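Local coordinates for GlcNAc Inducible Gene 2, GIG2 (Candida albicans, PDB 6AKZ), which binds iron(III) in a cupin-type site and is probably an oxygenase of the DUF1479 family, its gene being inducible by GlcNAc, at residues V32-L43 / I300-I308. Numbering follows the deposited sequence.
Sequences VKQVTASWKRLL and IDDYEIDLI
Trp39 drives the edge of its indole into the flat of the Tyr303 ring: NE1 sits 3.2 Å above the ring plane, over its centre, and the two planes stand at 68°, an edge-to-face pair. CG anti to the backbone N (chi1 173°) places the NE1 edge over that ring. Leu43, one turn on, fills the angle between the rings. Its CD1 lies 3.4 Å from Tyr303 CE2, while its CG rests on a face of the indole. Tyr303 OH hydrogen-bonds Asp294 OD1. This is peripheral packing in a cupin-clan protein, away from the iron: the loop between helix 278-287 and strand 322-323 packs along the first half of helix 32-56, and Phe291 stacks on Trp39. Lys40, extended beyond CG, lies over the short 3-10 turn, its methylenes sliding past Ile300 CG2 (3.8 Å from Lys40 CG). At its end NZ donates a hydrogen bond to Asp301 O at 3.1 Å and makes a longer salt bridge to Asp301 OD1 (3.3 Å), meeting that oxygen from above the carboxylate plane. Toward the start of the helix, Ile305 crosses beside Val32 and Thr36, Ile305 CG2 against Val32 CG1 at 3.7 Å. The other Val32 methyl, CG2, meets Leu307 CD1 tip to tip at a tight 3.5 Å.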
loop_
_atom_site.group_PDB
_atom_site.type_symbol
_atom_site.label_atom_id
_atom_site.label_comp_id
_atom_site.label_asym_id
_atom_site.label_seq_id
_atom_site.Cartn_x
_atom_site.Cartn_y
_atom_site.Cartn_z
ATOM N N VAL A 32 -14.538 24.846 11.092
ATOM C CA VAL A 32 -14.327 24.211 12.366
ATOM C C VAL A 32 -15.602 23.631 12.954
ATOM O O VAL A 32 -15.556 22.534 13.532
ATOM C CB VAL A 32 -13.636 25.170 13.376
ATOM C CG1 VAL A 32 -13.805 24.706 14.810
ATOM C CG2 VAL A 32 -12.156 25.319 13.020
ATOM N N LYS A 33 -16.725 24.327 12.791
ATOM C CA LYS A 33 -17.986 23.857 13.349
ATOM C C LYS A 33 -18.456 22.608 12.641
ATOM O O LYS A 33 -18.812 21.658 13.274
ATOM C CB LYS A 33 -19.084 24.924 13.286
ATOM C CG LYS A 33 -18.933 26.005 14.345
ATOM C CD LYS A 33 -20.227 26.802 14.516
ATOM C CE LYS A 33 -19.979 28.270 14.873
ATOM N NZ LYS A 33 -19.150 28.394 16.112
ATOM N N GLN A 34 -18.513 22.682 11.315
ATOM C CA GLN A 34 -18.779 21.555 10.406
ATOM C C GLN A 34 -17.878 20.318 10.606
ATOM O O GLN A 34 -18.379 19.194 10.514
ATOM C CB GLN A 34 -18.591 22.032 8.971
ATOM C CG GLN A 34 -19.810 22.726 8.370
ATOM C CD GLN A 34 -19.478 23.431 7.051
ATOM O OE1 GLN A 34 -18.308 23.607 6.682
ATOM N NE2 GLN A 34 -20.515 23.810 6.323
ATOM N N VAL A 35 -16.584 20.532 10.785
ATOM C CA VAL A 35 -15.653 19.443 11.063
ATOM C C VAL A 35 -16.007 18.746 12.408
ATOM O O VAL A 35 -16.152 17.524 12.467
ATOM C CB VAL A 35 -14.191 19.883 11.091
ATOM C CG1 VAL A 35 -13.350 18.692 11.513
ATOM C CG2 VAL A 35 -13.760 20.400 9.691
ATOM N N THR A 36 -16.139 19.547 13.474
ATOM C CA THR A 36 -16.654 19.048 14.731
ATOM C C THR A 36 -17.963 18.269 14.600
ATOM O O THR A 36 -18.036 17.186 15.150
ATOM C CB THR A 36 -16.822 20.222 15.711
ATOM O OG1 THR A 36 -15.562 20.890 15.808
ATOM C CG2 THR A 36 -17.258 19.697 17.098
ATOM N N ALA A 37 -18.970 18.762 13.888
ATOM C CA ALA A 37 -20.179 17.983 13.735
ATOM C C ALA A 37 -19.895 16.665 13.042
ATOM O O ALA A 37 -20.462 15.637 13.438
ATOM C CB ALA A 37 -21.242 18.717 12.982
ATOM N N SER A 38 -18.986 16.722 12.062
ATOM C CA SER A 38 -18.677 15.554 11.214
ATOM C C SER A 38 -17.976 14.447 12.049
ATOM O O SER A 38 -18.182 13.257 11.775
ATOM C CB SER A 38 -17.824 15.968 10.005
ATOM O OG SER A 38 -16.444 16.109 10.327
ATOM N N TRP A 39 -17.122 14.859 12.981
ATOM C CA TRP A 39 -16.440 13.978 13.918
ATOM C C TRP A 39 -17.396 13.241 14.828
ATOM O O TRP A 39 -17.249 12.042 15.088
ATOM C CB TRP A 39 -15.451 14.753 14.779
ATOM C CG TRP A 39 -14.809 13.891 15.910
ATOM C CD1 TRP A 39 -15.198 13.820 17.233
ATOM C CD2 TRP A 39 -13.690 12.980 15.784
ATOM N NE1 TRP A 39 -14.365 12.960 17.931
ATOM C CE2 TRP A 39 -13.452 12.414 17.059
ATOM C CE3 TRP A 39 -12.892 12.562 14.711
ATOM C CZ2 TRP A 39 -12.428 11.491 17.289
ATOM C CZ3 TRP A 39 -11.846 11.674 14.975
ATOM C CH2 TRP A 39 -11.632 11.138 16.229
ATOM N N LYS A 40 -18.429 13.953 15.288
ATOM C CA LYS A 40 -19.482 13.312 16.046
ATOM C C LYS A 40 -20.319 12.290 15.234
ATOM O O LYS A 40 -20.564 11.187 15.709
ATOM C CB LYS A 40 -20.340 14.417 16.627
ATOM C CG LYS A 40 -19.562 15.145 17.700
ATOM C CD LYS A 40 -20.331 16.352 18.185
ATOM C CE LYS A 40 -19.441 17.124 19.126
ATOM N NZ LYS A 40 -20.241 18.340 19.501
ATOM N N ARG A 41 -20.750 12.653 14.047
ATOM C CA ARG A 41 -21.400 11.705 13.098
ATOM C C ARG A 41 -20.485 10.448 12.848
ATOM O O ARG A 41 -20.973 9.319 12.772
ATOM C CB ARG A 41 -21.668 12.311 11.745
ATOM C CG ARG A 41 -22.570 13.541 11.729
ATOM C CD ARG A 41 -23.169 13.766 10.331
ATOM N NE ARG A 41 -22.126 14.031 9.327
ATOM C CZ ARG A 41 -21.613 15.215 9.050
ATOM N NH1 ARG A 41 -22.031 16.316 9.711
ATOM N NH2 ARG A 41 -20.678 15.314 8.112
ATOM N N LEU A 42 -19.206 10.697 12.675
ATOM C CA LEU A 42 -18.239 9.654 12.383
ATOM C C LEU A 42 -18.184 8.573 13.494
ATOM O O LEU A 42 -18.268 7.377 13.209
ATOM C CB LEU A 42 -16.855 10.233 12.154
ATOM C CG LEU A 42 -15.730 9.207 11.974
ATOM C CD1 LEU A 42 -15.977 8.389 10.682
ATOM C CD2 LEU A 42 -14.407 9.885 11.912
ATOM N N LEU A 43 -18.047 9.021 14.736
ATOM C CA LEU A 43 -18.010 8.132 15.845
ATOM C C LEU A 43 -19.254 7.301 16.005
ATOM O O LEU A 43 -19.142 6.099 16.299
ATOM C CB LEU A 43 -17.684 8.894 17.131
ATOM C CG LEU A 43 -16.314 9.514 17.306
ATOM C CD1 LEU A 43 -16.194 10.046 18.727
ATOM C CD2 LEU A 43 -15.119 8.605 17.005
ATOM N N ILE A 300 -20.220 11.612 23.178
ATOM C CA ILE A 300 -19.677 12.055 21.884
ATOM C C ILE A 300 -19.935 13.553 21.689
ATOM O O ILE A 300 -19.100 14.281 21.140
ATOM C CB ILE A 300 -20.293 11.170 20.768
ATOM C CG1 ILE A 300 -19.640 9.792 20.822
ATOM C CG2 ILE A 300 -20.133 11.755 19.356
ATOM C CD1 ILE A 300 -20.437 8.676 20.130
ATOM N N ASP A 301 -21.052 14.057 22.195
ATOM C CA ASP A 301 -21.330 15.473 22.026
ATOM C C ASP A 301 -20.378 16.410 22.812
ATOM O O ASP A 301 -20.336 17.602 22.530
ATOM C CB ASP A 301 -22.794 15.779 22.270
ATOM C CG ASP A 301 -23.165 17.159 21.782
ATOM O OD1 ASP A 301 -23.216 17.379 20.538
ATOM O OD2 ASP A 301 -23.360 18.048 22.655
ATOM N N ASP A 302 -19.515 15.872 23.674
ATOM C CA ASP A 302 -18.539 16.673 24.406
ATOM C C ASP A 302 -17.134 16.776 23.800
ATOM O O ASP A 302 -16.282 17.437 24.383
ATOM C CB ASP A 302 -18.362 16.108 25.839
ATOM C CG ASP A 302 -19.609 16.287 26.731
ATOM O OD1 ASP A 302 -20.456 17.158 26.470
ATOM O OD2 ASP A 302 -19.747 15.515 27.693
ATOM N N TYR A 303 -16.833 16.104 22.678
ATOM C CA TYR A 303 -15.570 16.397 21.940
ATOM C C TYR A 303 -15.500 17.858 21.502
ATOM O O TYR A 303 -16.489 18.406 21.066
ATOM C CB TYR A 303 -15.441 15.521 20.649
ATOM C CG TYR A 303 -14.971 14.137 20.943
ATOM C CD1 TYR A 303 -13.630 13.850 21.013
ATOM C CD2 TYR A 303 -15.885 13.129 21.185
ATOM C CE1 TYR A 303 -13.200 12.569 21.307
ATOM C CE2 TYR A 303 -15.486 11.841 21.472
ATOM C CZ TYR A 303 -14.174 11.550 21.504
ATOM O OH TYR A 303 -13.812 10.251 21.830
ATOM N N GLU A 304 -14.309 18.427 21.549
ATOM C CA GLU A 304 -14.045 19.759 21.012
ATOM C C GLU A 304 -12.717 19.758 20.306
ATOM O O GLU A 304 -11.763 19.179 20.762
ATOM C CB GLU A 304 -13.986 20.803 22.148
ATOM C CG GLU A 304 -15.355 21.016 22.776
ATOM C CD GLU A 304 -15.326 22.015 23.915
ATOM O OE1 GLU A 304 -14.872 21.617 25.001
ATOM O OE2 GLU A 304 -15.742 23.181 23.709
ATOM N N ILE A 305 -12.647 20.510 19.230
ATOM C CA ILE A 305 -11.491 20.520 18.360
ATOM C C ILE A 305 -10.286 21.090 19.034
ATOM O O ILE A 305 -10.421 21.987 19.877
ATOM C CB ILE A 305 -11.819 21.262 17.042
ATOM C CG1 ILE A 305 -10.779 20.920 15.981
ATOM C CG2 ILE A 305 -11.887 22.770 17.272
ATOM C CD1 ILE A 305 -11.267 21.182 14.580
ATOM N N ASP A 306 -9.126 20.534 18.736
ATOM C CA ASP A 306 -7.846 21.010 19.191
ATOM C C ASP A 306 -7.064 21.490 17.953
ATOM O O ASP A 306 -6.466 20.668 17.223
ATOM C CB ASP A 306 -7.015 19.903 19.875
ATOM C CG ASP A 306 -5.522 20.289 20.036
ATOM O OD1 ASP A 306 -5.246 21.493 20.223
ATOM O OD2 ASP A 306 -4.612 19.423 19.938
ATOM N N LEU A 307 -7.017 22.815 17.759
ATOM C CA LEU A 307 -6.282 23.376 16.654
ATOM C C LEU A 307 -4.939 23.917 17.035
ATOM O O LEU A 307 -4.268 24.498 16.195
ATOM C CB LEU A 307 -7.127 24.430 15.973
ATOM C CG LEU A 307 -8.318 23.827 15.211
ATOM C CD1 LEU A 307 -9.352 24.904 15.006
ATOM C CD2 LEU A 307 -7.989 23.214 13.848
ATOM N N ILE A 308 -4.490 23.638 18.259
ATOM C CA ILE A 308 -3.303 24.292 18.801
ATOM C C ILE A 308 -2.145 23.352 19.085
ATOM O O ILE A 308 -1.060 23.623 18.598
ATOM C CB ILE A 308 -3.609 25.113 20.105
ATOM C CG1 ILE A 308 -4.837 26.027 19.935
ATOM C CG2 ILE A 308 -2.389 25.915 20.521
ATOM C CD1 ILE A 308 -4.806 26.970 18.739
#